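Local atomic coordinates of putative exported protein (Bordetella pertussis Tohama I, PDB entry 2PFZ), a protein that binds pyroglutamic acid as the extracytoplasmic solute receptor of a tripartite ATP-independent periplasmic (TRAP) transport system, to which it probably delivers the ligand. Residues S43-K46 with K51-V54; D281-K286 with A293-Y298; G174-Y179 with E193-F198. One frame throughout, in Å; residues are numbered along the deposited sequence.

Contact 1. Residues S43-K46 with K51-V54; sequences SLYK and KRAV
The methyl group of Ala-53 sits squarely over one face of the Tyr-45 ring, CB lying 3.8 Å from the ring centroid and only 4° off the ring normal. This is a CH-pi contact in nearly its most symmetric form: CB is almost equally far from all six ring carbons, with CD2 of Tyr-45 at 4.0 Å. Alanine suits the place because its single methyl, directed from the helix toward the loop, lets the flat ring lie close to the helix surface. Tyr-45 reaches it with CG anti to its own carbonyl carbon (chi1 -66°), which carries the ring across from the loop that follows strand 35-39 to helix 50-55, whose start lies only a few residues further along the chain.

Away from this close-packed methyl and ring the contact is looser. Arg-52, on the exposed side of the helix, folds back through bends at chi2 and chi3 and brings NH1 within 4.1 Å of CE1 of Tyr-45. The guanidinium plane stands 80° from that of the ring, so the two groups do not stack. Nearby, the loop is also tied down where the backbone N of Lys-46 donates to Glu-49. With no hydrogen bond joining 43-46 to 51-54, what passes between these two segments is dispersion and the weak polarity of a methyl over a pi cloud, while the arginine adds a charged, solvent-facing margin.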
loop_
_atom_site.group_PDB
_atom_site.type_symbol
_atom_site.label_atom_id
_atom_site.label_comp_id
_atom_site.label_asym_id
_atom_site.label_seq_id
_atom_site.Cartn_x
_atom_site.Cartn_y
_atom_site.Cartn_z
ATOM N N SER A 43 -9.446 1.827 14.015
ATOM C CA SER A 43 -10.187 2.082 15.259
ATOM C C SER A 43 -9.892 3.444 15.900
ATOM O O SER A 43 -10.779 4.029 16.551
ATOM C CB SER A 43 -9.967 0.947 16.275
ATOM O OG SER A 43 -8.594 0.681 16.483
ATOM N N LEU A 44 -8.669 3.940 15.726
ATOM C CA LEU A 44 -8.264 5.232 16.303
ATOM C C LEU A 44 -8.209 6.319 15.246
ATOM O O LEU A 44 -8.853 7.374 15.377
ATOM C CB LEU A 44 -6.894 5.119 16.968
ATOM C CG LEU A 44 -6.462 6.372 17.726
ATOM C CD1 LEU A 44 -7.506 6.796 18.802
ATOM C CD2 LEU A 44 -5.088 6.140 18.335
ATOM N N TYR A 45 -7.401 6.073 14.217
ATOM C CA TYR A 45 -7.401 6.926 13.036
ATOM C C TYR A 45 -7.636 6.099 11.783
ATOM O O TYR A 45 -7.229 4.927 11.721
ATOM C CB TYR A 45 -6.074 7.678 12.957
ATOM C CG TYR A 45 -5.927 8.643 14.108
ATOM C CD1 TYR A 45 -6.616 9.874 14.105
ATOM C CD2 TYR A 45 -5.119 8.336 15.198
ATOM C CE1 TYR A 45 -6.513 10.748 15.166
ATOM C CE2 TYR A 45 -4.992 9.229 16.272
ATOM C CZ TYR A 45 -5.695 10.421 16.253
ATOM O OH TYR A 45 -5.557 11.298 17.331
ATOM N N LYS A 46 -8.291 6.706 10.795
ATOM C CA LYS A 46 -8.601 6.018 9.519
ATOM C C LYS A 46 -7.493 6.281 8.504
ATOM O O LYS A 46 -6.691 7.184 8.699
ATOM C CB LYS A 46 -9.914 6.559 8.960
ATOM C CG LYS A 46 -11.139 6.226 9.802
ATOM C CD LYS A 46 -12.276 7.079 9.345
ATOM C CE LYS A 46 -13.610 6.507 9.764
ATOM N NZ LYS A 46 -13.651 6.436 11.220
ATOM N N LYS A 51 -1.389 10.178 8.464
ATOM C CA LYS A 51 -0.193 10.994 8.246
ATOM C C LYS A 51 -0.309 12.293 9.034
ATOM O O LYS A 51 0.654 12.703 9.695
ATOM C CB LYS A 51 0.081 11.288 6.762
ATOM C CG LYS A 51 1.452 12.016 6.486
ATOM C CD LYS A 51 1.547 12.524 5.003
ATOM C CE LYS A 51 1.357 14.076 4.945
ATOM N NZ LYS A 51 0.500 14.635 6.126
ATOM N N ARG A 52 -1.489 12.921 8.981
ATOM C CA ARG A 52 -1.744 14.146 9.760
ATOM C C ARG A 52 -1.665 13.879 11.268
ATOM O O ARG A 52 -1.147 14.710 12.022
ATOM C CB ARG A 52 -3.108 14.743 9.373
ATOM C CG ARG A 52 -3.473 16.079 10.020
ATOM C CD ARG A 52 -4.205 15.902 11.369
ATOM N NE ARG A 52 -5.521 15.267 11.227
ATOM C CZ ARG A 52 -6.080 14.473 12.136
ATOM N NH1 ARG A 52 -5.429 14.204 13.258
ATOM N NH2 ARG A 52 -7.281 13.938 11.911
ATOM N N ALA A 53 -2.155 12.716 11.700
ATOM C CA ALA A 53 -2.071 12.325 13.118
ATOM C C ALA A 53 -0.620 12.257 13.617
ATOM O O ALA A 53 -0.316 12.750 14.701
ATOM C CB ALA A 53 -2.796 11.013 13.349
ATOM N N VAL A 54 0.275 11.675 12.817
ATOM C CA VAL A 54 1.692 11.588 13.170
ATOM C C VAL A 54 2.396 12.958 12.977
ATOM O O VAL A 54 3.253 13.323 13.764
ATOM C CB VAL A 54 2.433 10.489 12.347
ATOM C CG1 VAL A 54 3.943 10.496 12.645
ATOM C CG2 VAL A 54 1.839 9.118 12.635
#

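Contact 2. Residues D281-K286 with A293-Y298; sequences DDWLKK and AMIDAY
Two consecutive helices near the C-terminus, 266-287 and 289-299, meet here on an apolar interface. Trp-283 supplies its broadest piece. With CG anti to the backbone N (chi1 -176°), the indole extends toward the second helix, and its six-membered ring arrives first: CH2 is 4.2 Å from CE of Met-294, and CZ3 is 4.3 Å from CD1 of Ile-295. The methionine, crossing the tryptophan at about a right angle, bends at chi3 to present its terminal methyl; a flexible thioether chain suits a place beside a rigid ring.

With an angle of 126° between their directions, the two short helical segments are far from strictly antiparallel, and their axes come no closer than 11.6 Å. Large side chains are what span such a separation. Leu-284 adds a further touch, CD1 to CG2 of Ile-295 at 4.4 Å, from the less buried side of the interface. At the other end of the indole, NE1 donates to the backbone O of Pro-74, satisfying the ring's polar atom while its six-membered ring meets the methyls of Met-294 and Ile-295. Leu-78 and Leu-81 also touch the indole, and Phe-101 of helix 88-107 packs on Met-294.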
loop_
_atom_site.group_PDB
_atom_site.type_symbol
_atom_site.label_atom_id
_atom_site.label_comp_id
_atom_site.label_asym_id
_atom_site.label_seq_id
_atom_site.Cartn_x
_atom_site.Cartn_y
_atom_site.Cartn_z
ATOM N N ASP A 281 3.819 9.738 -17.776
ATOM C CA ASP A 281 3.977 11.052 -18.407
ATOM C C ASP A 281 3.373 12.168 -17.531
ATOM O O ASP A 281 4.051 13.164 -17.196
ATOM C CB ASP A 281 3.392 11.085 -19.823
ATOM C CG ASP A 281 3.718 12.381 -20.541
ATOM O OD1 ASP A 281 4.908 12.640 -20.771
ATOM O OD2 ASP A 281 2.785 13.148 -20.847
ATOM N N ASP A 282 2.122 11.990 -17.122
ATOM C CA ASP A 282 1.457 12.967 -16.281
ATOM C C ASP A 282 2.280 13.183 -15.004
ATOM O O ASP A 282 2.479 14.325 -14.561
ATOM C CB ASP A 282 0.056 12.468 -15.880
ATOM C CG ASP A 282 -0.939 12.464 -17.017
ATOM O OD1 ASP A 282 -0.682 13.103 -18.047
ATOM O OD2 ASP A 282 -2.009 11.818 -16.856
ATOM N N TRP A 283 2.768 12.085 -14.431
ATOM C CA TRP A 283 3.507 12.122 -13.155
ATOM C C TRP A 283 4.821 12.892 -13.314
ATOM O O TRP A 283 5.132 13.777 -12.518
ATOM C CB TRP A 283 3.746 10.694 -12.626
ATOM C CG TRP A 283 4.425 10.674 -11.273
ATOM C CD1 TRP A 283 3.840 10.853 -10.058
ATOM C CD2 TRP A 283 5.820 10.493 -11.025
ATOM N NE1 TRP A 283 4.782 10.784 -9.056
ATOM C CE2 TRP A 283 6.007 10.556 -9.625
ATOM C CE3 TRP A 283 6.934 10.279 -11.852
ATOM C CZ2 TRP A 283 7.263 10.405 -9.030
ATOM C CZ3 TRP A 283 8.182 10.150 -11.264
ATOM C CH2 TRP A 283 8.332 10.201 -9.860
ATOM N N LEU A 284 5.569 12.586 -14.375
ATOM C CA LEU A 284 6.804 13.313 -14.679
ATOM C C LEU A 284 6.544 14.823 -14.786
ATOM O O LEU A 284 7.287 15.641 -14.229
ATOM C CB LEU A 284 7.423 12.750 -15.957
ATOM C CG LEU A 284 8.641 11.802 -15.974
ATOM C CD1 LEU A 284 9.159 11.376 -14.626
ATOM C CD2 LEU A 284 8.471 10.588 -16.905
ATOM N N LYS A 285 5.451 15.183 -15.448
ATOM C CA LYS A 285 5.047 16.588 -15.571
ATOM C C LYS A 285 4.717 17.248 -14.231
ATOM O O LYS A 285 5.147 18.379 -13.985
ATOM C CB LYS A 285 3.888 16.733 -16.567
ATOM C CG LYS A 285 4.345 16.624 -18.016
ATOM C CD LYS A 285 3.163 16.633 -18.973
ATOM C CE LYS A 285 3.613 16.277 -20.385
ATOM N NZ LYS A 285 2.429 15.911 -21.202
ATOM N N LYS A 286 3.990 16.546 -13.357
ATOM C CA LYS A 286 3.718 17.068 -12.022
ATOM C C LYS A 286 4.989 17.151 -11.192
ATOM O O LYS A 286 5.154 18.067 -10.392
ATOM C CB LYS A 286 2.751 16.180 -11.234
ATOM C CG LYS A 286 1.408 15.904 -11.861
ATOM C CD LYS A 286 0.586 15.086 -10.882
ATOM C CE LYS A 286 0.043 13.828 -11.543
ATOM N NZ LYS A 286 -0.789 13.054 -10.574
ATOM N N ALA A 293 14.708 12.378 -11.604
ATOM C CA ALA A 293 15.790 11.793 -10.828
ATOM C C ALA A 293 15.381 10.435 -10.285
ATOM O O ALA A 293 16.174 9.500 -10.335
ATOM C CB ALA A 293 16.221 12.714 -9.693
ATOM N N MET A 294 14.157 10.331 -9.773
ATOM C CA MET A 294 13.673 9.062 -9.215
ATOM C C MET A 294 13.621 8.018 -10.310
ATOM O O MET A 294 14.089 6.906 -10.140
ATOM C CB MET A 294 12.295 9.234 -8.581
ATOM C CG MET A 294 12.368 9.865 -7.181
ATOM S SD MET A 294 10.788 10.047 -6.354
ATOM C CE MET A 294 10.464 11.785 -6.671
ATOM N N ILE A 295 13.057 8.391 -11.450
ATOM C CA ILE A 295 12.894 7.422 -12.519
ATOM C C ILE A 295 14.262 6.985 -13.075
ATOM O O ILE A 295 14.463 5.803 -13.363
ATOM C CB ILE A 295 11.862 7.924 -13.578
ATOM C CG1 ILE A 295 10.870 6.809 -13.958
ATOM C CG2 ILE A 295 12.544 8.606 -14.740
ATOM C CD1 ILE A 295 9.872 6.467 -12.808
ATOM N N ASP A 296 15.209 7.920 -13.178
ATOM C CA ASP A 296 16.567 7.577 -13.594
ATOM C C ASP A 296 17.226 6.618 -12.625
ATOM O O ASP A 296 17.790 5.607 -13.059
ATOM C CB ASP A 296 17.443 8.820 -13.822
ATOM C CG ASP A 296 17.014 9.641 -15.046
ATOM O OD1 ASP A 296 16.174 9.191 -15.864
ATOM O OD2 ASP A 296 17.539 10.750 -15.214
ATOM N N ALA A 297 17.127 6.900 -11.316
ATOM C CA ALA A 297 17.707 5.999 -10.305
ATOM C C ALA A 297 17.077 4.620 -10.344
ATOM O O ALA A 297 17.760 3.622 -10.156
ATOM C CB ALA A 297 17.602 6.590 -8.887
ATOM N N TYR A 298 15.767 4.559 -10.591
ATOM C CA TYR A 298 15.084 3.270 -10.688
ATOM C C TYR A 298 15.580 2.474 -11.902
ATOM O O TYR A 298 15.758 1.246 -11.841
ATOM C CB TYR A 298 13.580 3.496 -10.789
ATOM C CG TYR A 298 12.778 2.274 -11.159
ATOM C CD1 TYR A 298 12.814 1.126 -10.358
ATOM C CD2 TYR A 298 11.989 2.253 -12.307
ATOM C CE1 TYR A 298 12.084 -0.010 -10.696
ATOM C CE2 TYR A 298 11.249 1.114 -12.651
ATOM C CZ TYR A 298 11.304 -0.003 -11.835
ATOM O OH TYR A 298 10.583 -1.145 -12.133
#

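Contact 3. Residues G174-Y179 with E193-F198; sequences GVIDSY and EYIKKF
Two torsions bring Ile-195 and Tyr-179 together. In Ile-195, CG1 lies anti to the carbonyl carbon (chi1 -57°) and the chain runs on extended, sending CD1 straight at the 174-179 segment; in Tyr-179, CG stands between the backbone N and the carbonyl carbon (chi1 68°), which swings the ring round to meet it.

CD1 of Ile-195 makes the closest approach to each of its four partners, with CG1 and CG2 also near O of Asp-177. The methyl comes over the flat side of the peptide group joining Asp-177 and Ser-178, 3.6 Å from O of Asp-177 and 4.0 Å from N of Ser-178. It reaches CE1 of Tyr-179 at 4.1 Å, approaching the ring at its edge, while CD1 of Ile-176 stands at 4.5 Å. An isoleucine suits this spot: it is long enough to touch backbone and ring at once. Met-171 of helix 167-172 packs on both isoleucines.

The polar groups are paired within their own segment or beyond the contact. OG of Ser-178 donates to OD1 of Asp-177 at 3.0 Å, and OH of Tyr-179 is hydrogen-bonded to Thr-191. Phe-125, from strand 123-126 between 178-181 and 197-199 in the mixed sheet, stacks on the Tyr-179 ring. That side chain is about 5 Å from the bound pyroglutamic acid; Ser-181 and Ser-182, which line the pocket, follow shortly along the chain. With no hydrogen bond between the segments, Ile-195 offers the ring edge a purely apolar neighbour, while the hydroxyl bond to Thr-191 and the stack on Phe-125 probably help to fix the ring's setting.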
loop_
_atom_site.group_PDB
_atom_site.type_symbol
_atom_site.label_atom_id
_atom_site.label_comp_id
_atom_site.label_asym_id
_atom_site.label_seq_id
_atom_site.Cartn_x
_atom_site.Cartn_y
_atom_site.Cartn_z
ATOM N N GLY A 174 -23.756 -3.819 -2.476
ATOM C CA GLY A 174 -23.728 -3.693 -3.940
ATOM C C GLY A 174 -23.380 -2.325 -4.497
ATOM O O GLY A 174 -23.657 -2.028 -5.675
ATOM N N VAL A 175 -22.747 -1.492 -3.678
ATOM C CA VAL A 175 -22.307 -0.180 -4.144
ATOM C C VAL A 175 -21.191 -0.309 -5.184
ATOM O O VAL A 175 -21.055 0.542 -6.076
ATOM C CB VAL A 175 -21.845 0.719 -2.956
ATOM C CG1 VAL A 175 -21.359 2.060 -3.451
ATOM C CG2 VAL A 175 -22.996 0.908 -1.940
ATOM N N ILE A 176 -20.387 -1.369 -5.056
ATOM C CA ILE A 176 -19.275 -1.654 -5.977
ATOM C C ILE A 176 -19.248 -3.138 -6.345
ATOM O O ILE A 176 -19.584 -3.983 -5.517
ATOM C CB ILE A 176 -17.891 -1.213 -5.377
ATOM C CG1 ILE A 176 -17.510 -2.026 -4.118
ATOM C CG2 ILE A 176 -17.865 0.285 -5.120
ATOM C CD1 ILE A 176 -16.605 -3.275 -4.411
ATOM N N ASP A 177 -18.839 -3.444 -7.578
ATOM C CA ASP A 177 -18.867 -4.816 -8.124
ATOM C C ASP A 177 -17.480 -5.324 -8.540
ATOM O O ASP A 177 -17.326 -6.471 -9.015
ATOM C CB ASP A 177 -19.822 -4.900 -9.343
ATOM C CG ASP A 177 -19.463 -3.911 -10.474
ATOM O OD1 ASP A 177 -18.317 -3.427 -10.549
ATOM O OD2 ASP A 177 -20.331 -3.609 -11.335
ATOM N N SER A 178 -16.488 -4.443 -8.401
ATOM C CA SER A 178 -15.147 -4.659 -8.930
ATOM C C SER A 178 -14.180 -3.712 -8.218
ATOM O O SER A 178 -14.594 -2.687 -7.683
ATOM C CB SER A 178 -15.107 -4.362 -10.433
ATOM O OG SER A 178 -15.373 -2.982 -10.692
ATOM N N TYR A 179 -12.904 -4.084 -8.229
ATOM C CA TYR A 179 -11.805 -3.253 -7.767
ATOM C C TYR A 179 -10.419 -3.847 -8.055
ATOM O O TYR A 179 -10.284 -5.030 -8.324
ATOM C CB TYR A 179 -11.938 -2.909 -6.279
ATOM C CG TYR A 179 -11.768 -4.023 -5.287
ATOM C CD1 TYR A 179 -12.819 -4.900 -5.007
ATOM C CD2 TYR A 179 -10.575 -4.167 -4.556
ATOM C CE1 TYR A 179 -12.673 -5.916 -4.068
ATOM C CE2 TYR A 179 -10.420 -5.191 -3.635
ATOM C CZ TYR A 179 -11.478 -6.063 -3.386
ATOM O OH TYR A 179 -11.359 -7.075 -2.438
ATOM N N GLU A 193 -17.179 -14.081 -1.653
ATOM C CA GLU A 193 -18.623 -14.195 -1.462
ATOM C C GLU A 193 -19.419 -13.404 -2.531
ATOM O O GLU A 193 -20.535 -13.787 -2.897
ATOM C CB GLU A 193 -19.003 -13.784 -0.035
ATOM C CG GLU A 193 -18.472 -14.748 1.020
ATOM C CD GLU A 193 -18.775 -14.328 2.445
ATOM O OE1 GLU A 193 -19.142 -13.158 2.660
ATOM O OE2 GLU A 193 -18.648 -15.177 3.360
ATOM N N TYR A 194 -18.821 -12.344 -3.072
ATOM C CA TYR A 194 -19.538 -11.399 -3.917
ATOM C C TYR A 194 -18.946 -11.214 -5.291
ATOM O O TYR A 194 -19.644 -10.820 -6.229
ATOM C CB TYR A 194 -19.592 -10.035 -3.233
ATOM C CG TYR A 194 -20.326 -10.056 -1.923
ATOM C CD1 TYR A 194 -21.718 -10.033 -1.887
ATOM C CD2 TYR A 194 -19.633 -10.108 -0.717
ATOM C CE1 TYR A 194 -22.401 -10.061 -0.672
ATOM C CE2 TYR A 194 -20.307 -10.127 0.498
ATOM C CZ TYR A 194 -21.686 -10.101 0.511
ATOM O OH TYR A 194 -22.357 -10.117 1.718
ATOM N N ILE A 195 -17.647 -11.476 -5.404
ATOM C CA ILE A 195 -16.928 -11.242 -6.654
ATOM C C ILE A 195 -16.133 -12.507 -6.990
ATOM O O ILE A 195 -15.414 -13.027 -6.148
ATOM C CB ILE A 195 -16.022 -9.984 -6.544
ATOM C CG1 ILE A 195 -16.849 -8.751 -6.170
ATOM C CG2 ILE A 195 -15.294 -9.733 -7.835
ATOM C CD1 ILE A 195 -16.042 -7.491 -5.856
ATOM N N LYS A 196 -16.268 -12.989 -8.222
ATOM C CA LYS A 196 -15.856 -14.353 -8.569
ATOM C C LYS A 196 -14.546 -14.543 -9.336
ATOM O O LYS A 196 -14.130 -15.683 -9.532
ATOM C CB LYS A 196 -16.974 -15.056 -9.350
ATOM C CG LYS A 196 -17.691 -16.116 -8.567
ATOM C CD LYS A 196 -18.492 -15.507 -7.438
ATOM C CE LYS A 196 -18.522 -16.447 -6.271
ATOM N NZ LYS A 196 -19.531 -15.992 -5.289
ATOM N N LYS A 197 -13.943 -13.454 -9.817
ATOM C CA LYS A 197 -12.723 -13.540 -10.624
ATOM C C LYS A 197 -11.669 -12.627 -10.018
ATOM O O LYS A 197 -12.007 -11.594 -9.435
ATOM C CB LYS A 197 -12.961 -13.122 -12.095
ATOM C CG LYS A 197 -14.001 -13.961 -12.875
ATOM C CD LYS A 197 -14.313 -13.326 -14.228
ATOM C CE LYS A 197 -15.593 -13.895 -14.898
ATOM N NZ LYS A 197 -15.819 -15.334 -14.594
ATOM N N PHE A 198 -10.402 -13.017 -10.148
ATOM C CA PHE A 198 -9.267 -12.130 -9.880
ATOM C C PHE A 198 -8.294 -12.307 -11.042
ATOM O O PHE A 198 -7.727 -13.394 -11.220
ATOM C CB PHE A 198 -8.595 -12.515 -8.556
ATOM C CG PHE A 198 -7.365 -11.720 -8.223
ATOM C CD1 PHE A 198 -7.467 -10.434 -7.711
ATOM C CD2 PHE A 198 -6.095 -12.293 -8.343
ATOM C CE1 PHE A 198 -6.316 -9.682 -7.381
ATOM C CE2 PHE A 198 -4.948 -11.568 -8.023
ATOM C CZ PHE A 198 -5.053 -10.272 -7.519
#

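Overall arrangement
All three contacts lack a hydrogen bond between their segments, yet they differ in setting. Contact 1 is partly buried, pairing a loop with the helix just after it; contacts 2 and 3 are buried. Contact 2 joins consecutive helices through large side chains alone, whereas in contact 3 a side chain packs largely on backbone, leading into two strands of the sheet that carries part of the ligand pocket. An aromatic ring serves each differently: by its face in contact 1, obliquely in contact 2 and by its edge in contact 3. No elements are shared, and the contacts stand apart, with centres 28 to 33 Å from one another. Contact 3 alone has a side chain about 5 Å from pyroglutamic acid.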